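Local coordinates for protein cellulase (Uncultured bacterium, PDB 6XSO) that probably cleaves internal beta-1,4-glucosidic bonds in cellulose and related plant cell-wall polysaccharides, acting as a broad-specificity endoglucanase of subfamily GH5_4, at residues A323-S326 / L327-F331; S212-N215 / A216-T220; S182-F185 / A186-A190; G93-E97 / A98-R102. All coordinates share one frame; numbering follows the deposited sequence.

Contact 1: residues A323-S326 / L327-F331; sequences ARKS and LMFQF. With LMR ((2S)-2-hydroxybutanedioic acid), chain C.
K325 and F329 lie side by side, one turn apart, at the start of helix 325-341. This helix joins the last two strands of the TIM barrel. The contact of the pair is close, though both residues are partly exposed. K325 CG sits over one face of the F329 ring, 3.8 Å from the ring centroid, in a CH-pi contact. Its approach is 19° off the ring normal and displaced toward the rim. With K325 CG opposite its own backbone N (chi1 -179°), the aliphatic chain runs along the phenyl group. Helix 366-377 adds to the packing: D367, L368 and R371 touch F329, and K325 NZ forms a salt bridge with D367.

R324 holds the N-cap position, between helix 320-323 and this one. The helical pattern starts there: M328 N bonds to R324 O at 2.9 Å, and F329 N to K325 O at 2.8 Å.

The buried side is carried by L327, which rests on I282 of helix 279-298. The side carrying S326 is looser and faces solvent. S326 O accepts from Q330 N. Q330 NE2 donates to S326 OG at 2.9 Å, and the hydroxyl oxygen lies close to the plane of the Q330 amide. Q330 is modelled in two conformers, so this side-chain bond is less certain than the backbone one.

L327 runs alongside R324, with L327 CD2 4.2 Å from R324 CD. The guanidinium is fixed mainly by a salt bridge from R324 NH1 to D320. The bound malate meets its edge, where R324 NE gives O1A of the malate a weak hydrogen bond of 3.3 Å.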
loop_
_atom_site.group_PDB
_atom_site.type_symbol
_atom_site.label_atom_id
_atom_site.label_comp_id
_atom_site.label_asym_id
_atom_site.label_seq_id
_atom_site.Cartn_x
_atom_site.Cartn_y
_atom_site.Cartn_z
ATOM N N ALA A 323 3.124 21.903 13.791
ATOM C CA ALA A 323 3.683 23.208 13.467
ATOM C C ALA A 323 2.775 24.085 12.621
ATOM O O ALA A 323 2.904 25.315 12.686
ATOM C CB ALA A 323 5.007 23.050 12.717
ATOM N N ARG A 324 1.913 23.499 11.795
ATOM C CA ARG A 324 1.086 24.252 10.847
ATOM C C ARG A 324 -0.205 23.471 10.614
ATOM O O ARG A 324 -0.523 23.037 9.500
ATOM C CB ARG A 324 1.862 24.540 9.562
ATOM C CG ARG A 324 2.559 23.343 8.903
ATOM C CD ARG A 324 3.565 23.738 7.799
ATOM N NE ARG A 324 4.571 24.650 8.321
ATOM C CZ ARG A 324 5.648 24.283 9.010
ATOM N NH1 ARG A 324 5.888 22.994 9.245
ATOM N NH2 ARG A 324 6.474 25.208 9.489
ATOM N N LYS A 325 -0.952 23.261 11.703
ATOM C CA LYS A 325 -2.081 22.341 11.673
ATOM C C LYS A 325 -3.163 22.809 10.715
ATOM O O LYS A 325 -3.692 22.008 9.929
ATOM C CB LYS A 325 -2.649 22.163 13.078
ATOM C CG LYS A 325 -3.833 21.184 13.142
ATOM C CD LYS A 325 -4.403 21.092 14.544
ATOM C CE LYS A 325 -3.487 20.315 15.492
ATOM N NZ LYS A 325 -4.241 19.881 16.725
ATOM N N SER A 326 -3.501 24.096 10.746
ATOM C CA SER A 326 -4.547 24.576 9.852
ATOM C C SER A 326 -4.147 24.426 8.392
ATOM O O SER A 326 -4.963 24.006 7.564
ATOM C CB SER A 326 -4.883 26.030 10.148
ATOM O OG SER A 326 -5.832 26.484 9.193
ATOM N N LEU A 327 -2.901 24.776 8.047
ATOM C CA LEU A 327 -2.452 24.575 6.671
ATOM C C LEU A 327 -2.510 23.098 6.295
ATOM O O LEU A 327 -2.917 22.741 5.179
ATOM C CB LEU A 327 -1.032 25.101 6.486
ATOM C CG LEU A 327 -0.557 25.166 5.039
ATOM C CD1 LEU A 327 -1.263 26.266 4.246
ATOM C CD2 LEU A 327 0.951 25.384 5.006
ATOM N N MET A 328 -2.146 22.217 7.235
ATOM C CA MET A 328 -2.237 20.791 6.969
ATOM C C MET A 328 -3.680 20.378 6.701
ATOM O O MET A 328 -3.950 19.575 5.794
ATOM C CB MET A 328 -1.665 19.989 8.139
ATOM C CG MET A 328 -1.718 18.514 7.875
ATOM S SD MET A 328 -1.001 17.599 9.232
ATOM C CE MET A 328 -1.099 15.942 8.572
ATOM N N PHE A 329 -4.620 20.889 7.503
ATOM C CA PHE A 329 -6.027 20.559 7.309
ATOM C C PHE A 329 -6.559 21.105 5.982
ATOM O O PHE A 329 -7.398 20.460 5.346
ATOM C CB PHE A 329 -6.851 21.078 8.493
ATOM C CG PHE A 329 -6.678 20.285 9.786
ATOM C CD1 PHE A 329 -5.819 19.204 9.895
ATOM C CD2 PHE A 329 -7.408 20.634 10.899
ATOM C CE1 PHE A 329 -5.705 18.498 11.103
ATOM C CE2 PHE A 329 -7.296 19.929 12.087
ATOM C CZ PHE A 329 -6.456 18.885 12.194
ATOM N N GLN A 330 -6.104 22.290 5.562
ATOM C CA GLN A 330 -6.505 22.802 4.253
ATOM C C GLN A 330 -5.938 21.931 3.142
ATOM O O GLN A 330 -6.591 21.717 2.111
ATOM C CB GLN A 330 -6.040 24.247 4.091
ATOM C CG GLN A 330 -6.588 25.175 5.151
ATOM C CD GLN A 330 -5.861 26.506 5.182
ATOM O OE1 GLN A 330 -5.699 27.165 4.149
ATOM N NE2 GLN A 330 -5.405 26.907 6.366
ATOM N N PHE A 331 -4.722 21.419 3.343
ATOM C CA PHE A 331 -4.129 20.481 2.399
ATOM C C PHE A 331 -4.958 19.204 2.327
ATOM O O PHE A 331 -5.267 18.709 1.232
ATOM C CB PHE A 331 -2.670 20.190 2.812
ATOM C CG PHE A 331 -2.124 18.894 2.265
ATOM C CD1 PHE A 331 -1.815 18.781 0.926
ATOM C CD2 PHE A 331 -1.931 17.803 3.090
ATOM C CE1 PHE A 331 -1.325 17.600 0.408
ATOM C CE2 PHE A 331 -1.456 16.612 2.581
ATOM C CZ PHE A 331 -1.140 16.516 1.243
HETATM C C1 LMR C . 2.453 28.200 7.558
HETATM O O1A LMR C . 3.249 27.723 8.432
HETATM O O1B LMR C . 2.855 28.514 6.410
HETATM C C2 LMR C . 0.971 28.398 7.890
HETATM O O2 LMR C . 0.887 28.179 9.268
HETATM C C3 LMR C . 0.459 29.773 7.509
HETATM C C4 LMR C . -0.952 29.941 8.082
HETATM O O4A LMR C . -1.437 31.099 8.210
HETATM O O4B LMR C . -1.644 28.942 8.435
#

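Contact 2: residues S212-N215 / A216-T220; sequences SFVN and AVRGT
F213 and V217 pack one turn apart near the C-terminal end of helix 196-219. Their side chains run side by side, and F213 CE1 is 3.8 Å from V217 CG2. V214 and R218 form a second such pair, with V214 CG1 3.8 Å from R218 CG. The arginine starts out close to the backbone: R218 CG is only 3.0 Å from V214 O. Its chain then bends at chi2 (-105°), and the guanidinium leaves the helix.

Beneath the side chains, regular helical bonds set the spacing. The straightest is R218 N to V214 O, 2.8 Å long, with an N-H...O angle of 171°. V217 O accepts from both T220 N and T220 OG1, the hydroxyl lying 2.7 Å away in the carbonyl plane.

Further out, the guanidinium of R218 forms a salt bridge with E260 and bonds to the backbone oxygens of N224 and R227. S212 OG bonds to E151 and Y143 of helix 140-161. F213 meets W154 of that helix edge-to-face. F213 and V217 also press on F170 of strand 168-171 and L229 of strand 229-232, so this helix face lies against the barrel wall.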
loop_
_atom_site.group_PDB
_atom_site.type_symbol
_atom_site.label_atom_id
_atom_site.label_comp_id
_atom_site.label_asym_id
_atom_site.label_seq_id
_atom_site.Cartn_x
_atom_site.Cartn_y
_atom_site.Cartn_z
ATOM N N SER A 212 4.912 -11.602 -12.114
ATOM C CA SER A 212 5.016 -12.775 -11.262
ATOM C C SER A 212 3.908 -12.790 -10.222
ATOM O O SER A 212 3.332 -13.845 -9.951
ATOM C CB SER A 212 6.379 -12.797 -10.578
ATOM O OG SER A 212 7.380 -13.354 -11.413
ATOM N N PHE A 213 3.624 -11.629 -9.618
ATOM C CA PHE A 213 2.557 -11.498 -8.627
ATOM C C PHE A 213 1.219 -11.881 -9.219
ATOM O O PHE A 213 0.503 -12.728 -8.673
ATOM C CB PHE A 213 2.542 -10.050 -8.148
ATOM C CG PHE A 213 1.272 -9.602 -7.473
ATOM C CD1 PHE A 213 0.893 -10.107 -6.241
ATOM C CD2 PHE A 213 0.494 -8.614 -8.057
ATOM C CE1 PHE A 213 -0.264 -9.641 -5.607
ATOM C CE2 PHE A 213 -0.644 -8.134 -7.439
ATOM C CZ PHE A 213 -1.025 -8.643 -6.207
ATOM N N VAL A 214 0.861 -11.264 -10.347
ATOM C CA VAL A 214 -0.443 -11.540 -10.941
ATOM C C VAL A 214 -0.545 -13.010 -11.313
ATOM O O VAL A 214 -1.537 -13.680 -11.005
ATOM C CB VAL A 214 -0.697 -10.612 -12.139
ATOM C CG1 VAL A 214 -1.911 -11.065 -12.913
ATOM C CG2 VAL A 214 -0.894 -9.171 -11.651
ATOM N N ASN A 215 0.489 -13.540 -11.972
ATOM C CA ASN A 215 0.439 -14.924 -12.414
ATOM C C ASN A 215 0.328 -15.882 -11.236
ATOM O O ASN A 215 -0.413 -16.872 -11.299
ATOM C CB ASN A 215 1.684 -15.250 -13.234
ATOM C CG ASN A 215 1.709 -14.537 -14.581
ATOM O OD1 ASN A 215 0.694 -14.023 -15.051
ATOM N ND2 ASN A 215 2.887 -14.498 -15.205
ATOM N N ALA A 216 1.061 -15.612 -10.154
ATOM C CA ALA A 216 1.012 -16.505 -9.002
ATOM C C ALA A 216 -0.364 -16.467 -8.356
ATOM O O ALA A 216 -0.923 -17.508 -7.993
ATOM C CB ALA A 216 2.082 -16.102 -7.988
ATOM N N VAL A 217 -0.937 -15.272 -8.232
ATOM C CA VAL A 217 -2.226 -15.154 -7.569
ATOM C C VAL A 217 -3.320 -15.777 -8.426
ATOM O O VAL A 217 -4.096 -16.617 -7.960
ATOM C CB VAL A 217 -2.535 -13.681 -7.246
ATOM C CG1 VAL A 217 -3.985 -13.561 -6.765
ATOM C CG2 VAL A 217 -1.583 -13.122 -6.219
ATOM N N ARG A 218 -3.399 -15.374 -9.694
ATOM C CA ARG A 218 -4.475 -15.871 -10.541
ATOM C C ARG A 218 -4.355 -17.372 -10.758
ATOM O O ARG A 218 -5.372 -18.055 -10.943
ATOM C CB ARG A 218 -4.489 -15.131 -11.869
ATOM C CG ARG A 218 -4.499 -13.617 -11.711
ATOM C CD ARG A 218 -5.851 -13.069 -12.012
ATOM N NE ARG A 218 -5.896 -11.618 -12.021
ATOM C CZ ARG A 218 -6.610 -10.905 -11.151
ATOM N NH1 ARG A 218 -7.304 -11.519 -10.198
ATOM N NH2 ARG A 218 -6.626 -9.582 -11.235
ATOM N N GLY A 219 -3.129 -17.904 -10.716
ATOM C CA GLY A 219 -2.914 -19.328 -10.917
ATOM C C GLY A 219 -3.461 -20.209 -9.816
ATOM O O GLY A 219 -3.613 -21.421 -10.022
ATOM N N THR A 220 -3.759 -19.639 -8.651
ATOM C CA THR A 220 -4.344 -20.435 -7.588
ATOM C C THR A 220 -5.827 -20.710 -7.814
ATOM O O THR A 220 -6.415 -21.515 -7.080
ATOM C CB THR A 220 -4.146 -19.794 -6.218
ATOM O OG1 THR A 220 -4.825 -18.531 -6.157
ATOM C CG2 THR A 220 -2.697 -19.574 -5.909
#

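Contact 3: residues S182-F185 / A186-A190; sequences SWCF and ASFAA
F185 and F188 meet at the two ends of a type II beta turn in the loop that leads from strand 168-171 of the TIM barrel to helix 196-219. A type I turn, S187 to A190, overlaps it.

Two hydrogen bonds tie the segments together. F188 N gives one to F185 O, 3.2 Å long, which closes the type II turn. The donor stands 35° out of the carbonyl plane, above it. The second is from A189 N to S182 OG, at 2.9 Å. S182 OG also bonds to D178, so the hydroxyl joins the second turn to an earlier part of the loop.

The aromatic contacts are close. F188 CB lies over one face of the F185 ring, 3.8 Å from its centroid, as a CH-pi contact. The two rings are turned 54° against each other, neither stacked nor edge-to-face, and F185 CZ comes within 3.3 Å of F188 CD1. F185 CG stands between its backbone N and carbonyl carbon (chi1 57°), which swings the ring back over the turn. Y203, N244 and H246 also touch this ring, while W243 meets F188. An alanine in place of F185 is likely to open a gap beneath F188 CB and set the F188 ring freer to turn.

One sulfur-aromatic contact completes the group. C184 SG lies obliquely to the F188 ring, 4.5 Å from the centroid, and its nearest ring atom is F188 CE2 at 3.9 Å.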
loop_
_atom_site.group_PDB
_atom_site.type_symbol
_atom_site.label_atom_id
_atom_site.label_comp_id
_atom_site.label_asym_id
_atom_site.label_seq_id
_atom_site.Cartn_x
_atom_site.Cartn_y
_atom_site.Cartn_z
ATOM N N SER A 182 17.684 4.065 -4.640
ATOM C CA SER A 182 17.292 5.352 -5.199
ATOM C C SER A 182 15.814 5.639 -4.958
ATOM O O SER A 182 14.945 4.846 -5.336
ATOM C CB SER A 182 17.500 5.354 -6.715
ATOM O OG SER A 182 18.845 5.161 -7.085
ATOM N N TRP A 183 15.531 6.800 -4.370
ATOM C CA TRP A 183 14.178 7.338 -4.349
ATOM C C TRP A 183 13.922 8.127 -5.635
ATOM O O TRP A 183 14.824 8.368 -6.442
ATOM C CB TRP A 183 13.949 8.186 -3.077
ATOM C CG TRP A 183 14.044 7.338 -1.840
ATOM C CD1 TRP A 183 15.090 7.276 -0.961
ATOM C CD2 TRP A 183 13.083 6.384 -1.389
ATOM N NE1 TRP A 183 14.838 6.345 0.008
ATOM C CE2 TRP A 183 13.602 5.793 -0.217
ATOM C CE3 TRP A 183 11.804 6.014 -1.819
ATOM C CZ2 TRP A 183 12.905 4.825 0.502
ATOM C CZ3 TRP A 183 11.117 5.037 -1.111
ATOM C CH2 TRP A 183 11.667 4.456 0.039
ATOM N N CYS A 184 12.657 8.535 -5.813
ATOM C CA CYS A 184 12.226 9.468 -6.855
ATOM C C CYS A 184 12.109 8.805 -8.223
ATOM O O CYS A 184 11.049 8.856 -8.856
ATOM C CB CYS A 184 13.132 10.710 -6.950
ATOM S SG CYS A 184 13.350 11.577 -5.388
ATOM N N PHE A 185 13.189 8.181 -8.688
ATOM C CA PHE A 185 13.183 7.434 -9.937
ATOM C C PHE A 185 14.391 6.504 -9.938
ATOM O O PHE A 185 15.375 6.731 -9.226
ATOM C CB PHE A 185 13.161 8.377 -11.154
ATOM C CG PHE A 185 14.304 9.351 -11.209
ATOM C CD1 PHE A 185 15.528 8.994 -11.760
ATOM C CD2 PHE A 185 14.146 10.646 -10.713
ATOM C CE1 PHE A 185 16.582 9.912 -11.802
ATOM C CE2 PHE A 185 15.193 11.556 -10.760
ATOM C CZ PHE A 185 16.407 11.183 -11.296
ATOM N N ALA A 186 14.304 5.437 -10.737
ATOM C CA ALA A 186 15.372 4.446 -10.743
ATOM C C ALA A 186 16.687 5.084 -11.182
ATOM O O ALA A 186 16.748 5.800 -12.191
ATOM C CB ALA A 186 15.022 3.271 -11.648
ATOM N N SER A 187 17.741 4.820 -10.406
ATOM C CA SER A 187 19.135 5.267 -10.604
ATOM C C SER A 187 19.413 6.701 -10.161
ATOM O O SER A 187 20.521 7.188 -10.365
ATOM C CB SER A 187 19.665 5.012 -12.025
ATOM O OG SER A 187 19.316 6.039 -12.933
ATOM N N PHE A 188 18.460 7.373 -9.502
ATOM C CA PHE A 188 18.689 8.728 -8.995
ATOM C C PHE A 188 19.899 8.801 -8.074
ATOM O O PHE A 188 20.587 9.827 -8.042
ATOM C CB PHE A 188 17.412 9.215 -8.303
ATOM C CG PHE A 188 17.513 10.584 -7.650
ATOM C CD1 PHE A 188 17.917 11.697 -8.371
ATOM C CD2 PHE A 188 17.174 10.744 -6.322
ATOM C CE1 PHE A 188 17.990 12.937 -7.767
ATOM C CE2 PHE A 188 17.247 11.979 -5.717
ATOM C CZ PHE A 188 17.659 13.074 -6.441
ATOM N N ALA A 189 20.194 7.729 -7.346
ATOM C CA ALA A 189 21.308 7.731 -6.400
ATOM C C ALA A 189 22.648 7.394 -7.044
ATOM O O ALA A 189 23.669 7.358 -6.345
ATOM C CB ALA A 189 21.014 6.774 -5.244
ATOM N N ALA A 190 22.673 7.162 -8.355
ATOM C CA ALA A 190 23.921 6.879 -9.033
ATOM C C ALA A 190 24.757 8.149 -9.182
ATOM O O ALA A 190 24.275 9.270 -9.007
ATOM C CB ALA A 190 23.649 6.336 -10.437
#

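Contact 4: residues G93-E97 / A98-R102; sequences GKVNE and AWMKR
N96 is the last residue before helix 97-111, and its carbonyl O receives M100 N at 3.3 Å. That bond is nearly straight (169°) and lies in the carbonyl plane. K101 N to E97 O follows at 2.9 Å, so the helical pattern is set from the first turn.

The N96 side chain turns back over this end. Its CG sits between the backbone N and the carbonyl carbon (chi1 62°), which brings N96 OD1 to 2.8 Å from W99 N. W99 N also makes a weak bond to N96 O. N96 ND2 is held by E88, which fixes the rotation of the amide. With an alanine here OD1 is gone, and W99 N is likely to be left with only the weak bond to the backbone O, while E88 loses its amide partner.

V95 packs against W99 and M100. V95 CG1 meets the edge of the W99 indole, in its plane, 4.0 Å from W99 CD1. M100 bends at chi2 and chi3, and M100 CE comes within 4.1 Å of V95 CG1. H54 stacks on W99, and L153 of helix 140-161 touches V95.

The arrangement is a classic asparagine N-cap. It opens the helix between the second and third strands of the TIM barrel.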
loop_
_atom_site.group_PDB
_atom_site.type_symbol
_atom_site.label_atom_id
_atom_site.label_comp_id
_atom_site.label_asym_id
_atom_site.label_seq_id
_atom_site.Cartn_x
_atom_site.Cartn_y
_atom_site.Cartn_z
ATOM N N GLY A 93 11.223 -20.500 1.885
ATOM C CA GLY A 93 10.245 -19.480 1.600
ATOM C C GLY A 93 8.864 -19.757 2.150
ATOM O O GLY A 93 7.945 -18.980 1.875
ATOM N N LYS A 94 8.694 -20.837 2.912
ATOM C CA LYS A 94 7.394 -21.169 3.487
ATOM C C LYS A 94 7.114 -20.286 4.700
ATOM O O LYS A 94 7.944 -20.181 5.609
ATOM C CB LYS A 94 7.349 -22.650 3.879
ATOM C CG LYS A 94 5.944 -23.100 4.329
ATOM C CD LYS A 94 5.888 -24.571 4.668
ATOM C CE LYS A 94 6.456 -24.853 6.051
ATOM N NZ LYS A 94 6.148 -26.244 6.483
ATOM N N VAL A 95 5.931 -19.665 4.710
ATOM C CA VAL A 95 5.475 -18.827 5.821
ATOM C C VAL A 95 4.937 -19.752 6.903
ATOM O O VAL A 95 4.160 -20.670 6.613
ATOM C CB VAL A 95 4.374 -17.860 5.349
ATOM C CG1 VAL A 95 3.819 -17.035 6.524
ATOM C CG2 VAL A 95 4.898 -16.943 4.234
ATOM N N ASN A 96 5.331 -19.522 8.153
ATOM C CA ASN A 96 4.871 -20.416 9.207
ATOM C C ASN A 96 3.373 -20.223 9.450
ATOM O O ASN A 96 2.814 -19.152 9.213
ATOM C CB ASN A 96 5.664 -20.233 10.498
ATOM C CG ASN A 96 5.541 -18.864 11.073
ATOM O OD1 ASN A 96 4.549 -18.531 11.736
ATOM N ND2 ASN A 96 6.564 -18.048 10.853
ATOM N N GLU A 97 2.720 -21.294 9.916
ATOM C CA GLU A 97 1.261 -21.277 10.029
ATOM C C GLU A 97 0.787 -20.251 11.050
ATOM O O GLU A 97 -0.250 -19.598 10.854
ATOM C CB GLU A 97 0.745 -22.674 10.382
ATOM C CG GLU A 97 0.893 -23.675 9.254
ATOM C CD GLU A 97 0.404 -25.060 9.633
ATOM O OE1 GLU A 97 -0.166 -25.213 10.738
ATOM O OE2 GLU A 97 0.590 -25.996 8.824
ATOM N N ALA A 98 1.539 -20.068 12.136
ATOM C CA ALA A 98 1.101 -19.133 13.174
ATOM C C ALA A 98 1.052 -17.707 12.643
ATOM O O ALA A 98 0.150 -16.930 12.994
ATOM C CB ALA A 98 2.030 -19.217 14.387
ATOM N N TRP A 99 2.020 -17.336 11.800
ATOM C CA TRP A 99 2.036 -15.978 11.278
ATOM C C TRP A 99 0.891 -15.760 10.300
ATOM O O TRP A 99 0.190 -14.738 10.365
ATOM C CB TRP A 99 3.381 -15.661 10.606
ATOM C CG TRP A 99 3.381 -14.234 10.098
ATOM C CD1 TRP A 99 3.399 -13.812 8.797
ATOM C CD2 TRP A 99 3.279 -13.049 10.902
ATOM N NE1 TRP A 99 3.341 -12.435 8.745
ATOM C CE2 TRP A 99 3.263 -11.942 10.022
ATOM C CE3 TRP A 99 3.223 -12.817 12.281
ATOM C CZ2 TRP A 99 3.185 -10.624 10.477
ATOM C CZ3 TRP A 99 3.147 -11.500 12.731
ATOM C CH2 TRP A 99 3.127 -10.426 11.830
ATOM N N MET A 100 0.657 -16.723 9.407
ATOM C CA MET A 100 -0.432 -16.572 8.452
ATOM C C MET A 100 -1.768 -16.492 9.178
ATOM O O MET A 100 -2.642 -15.716 8.792
ATOM C CB MET A 100 -0.413 -17.731 7.450
ATOM C CG MET A 100 -1.310 -17.462 6.217
ATOM S SD MET A 100 -0.756 -16.140 5.100
ATOM C CE MET A 100 0.492 -17.039 4.173
ATOM N N LYS A 101 -1.936 -17.299 10.227
ATOM C CA LYS A 101 -3.141 -17.232 11.049
ATOM C C LYS A 101 -3.327 -15.852 11.658
ATOM O O LYS A 101 -4.457 -15.346 11.732
ATOM C CB LYS A 101 -3.025 -18.285 12.139
ATOM C CG LYS A 101 -4.205 -18.382 13.080
ATOM C CD LYS A 101 -4.092 -19.628 13.970
ATOM C CE LYS A 101 -5.232 -19.720 14.976
ATOM N NZ LYS A 101 -5.106 -20.955 15.811
ATOM N N ARG A 102 -2.243 -15.217 12.105
ATOM C CA ARG A 102 -2.382 -13.895 12.715
ATOM C C ARG A 102 -2.777 -12.849 11.675
ATOM O O ARG A 102 -3.643 -12.006 11.931
ATOM C CB ARG A 102 -1.103 -13.472 13.442
ATOM C CG ARG A 102 -1.168 -12.065 14.043
ATOM C CD ARG A 102 -2.302 -11.950 15.035
ATOM N NE ARG A 102 -2.462 -10.576 15.482
ATOM C CZ ARG A 102 -3.576 -10.090 16.019
ATOM N NH1 ARG A 102 -4.634 -10.872 16.176
ATOM N NH2 ARG A 102 -3.628 -8.826 16.399
#

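Contacts 1, 2 and 4 lie on helices round the TIM barrel, contact 3 in a loop after a barrel strand; none touches another. Contacts 2 and 4 are the nearest pair, with centres 19 Å apart; both pack against helix 140-161. Contact 1 lies across the chain's centre from both, its centre 42 Å from that of contact 2 and 41 Å from that of contact 4. Contact 3 is 30 Å from contact 1 between centres. It follows the fourth barrel strand and, as in other GH5 enzymes, probably lies on the active-site side. A malate rests beside R324 in contact 1, weakly bonded; nothing marks this as the active site. A sodium ion lies about 5 Å from the N96 side chain of contact 4.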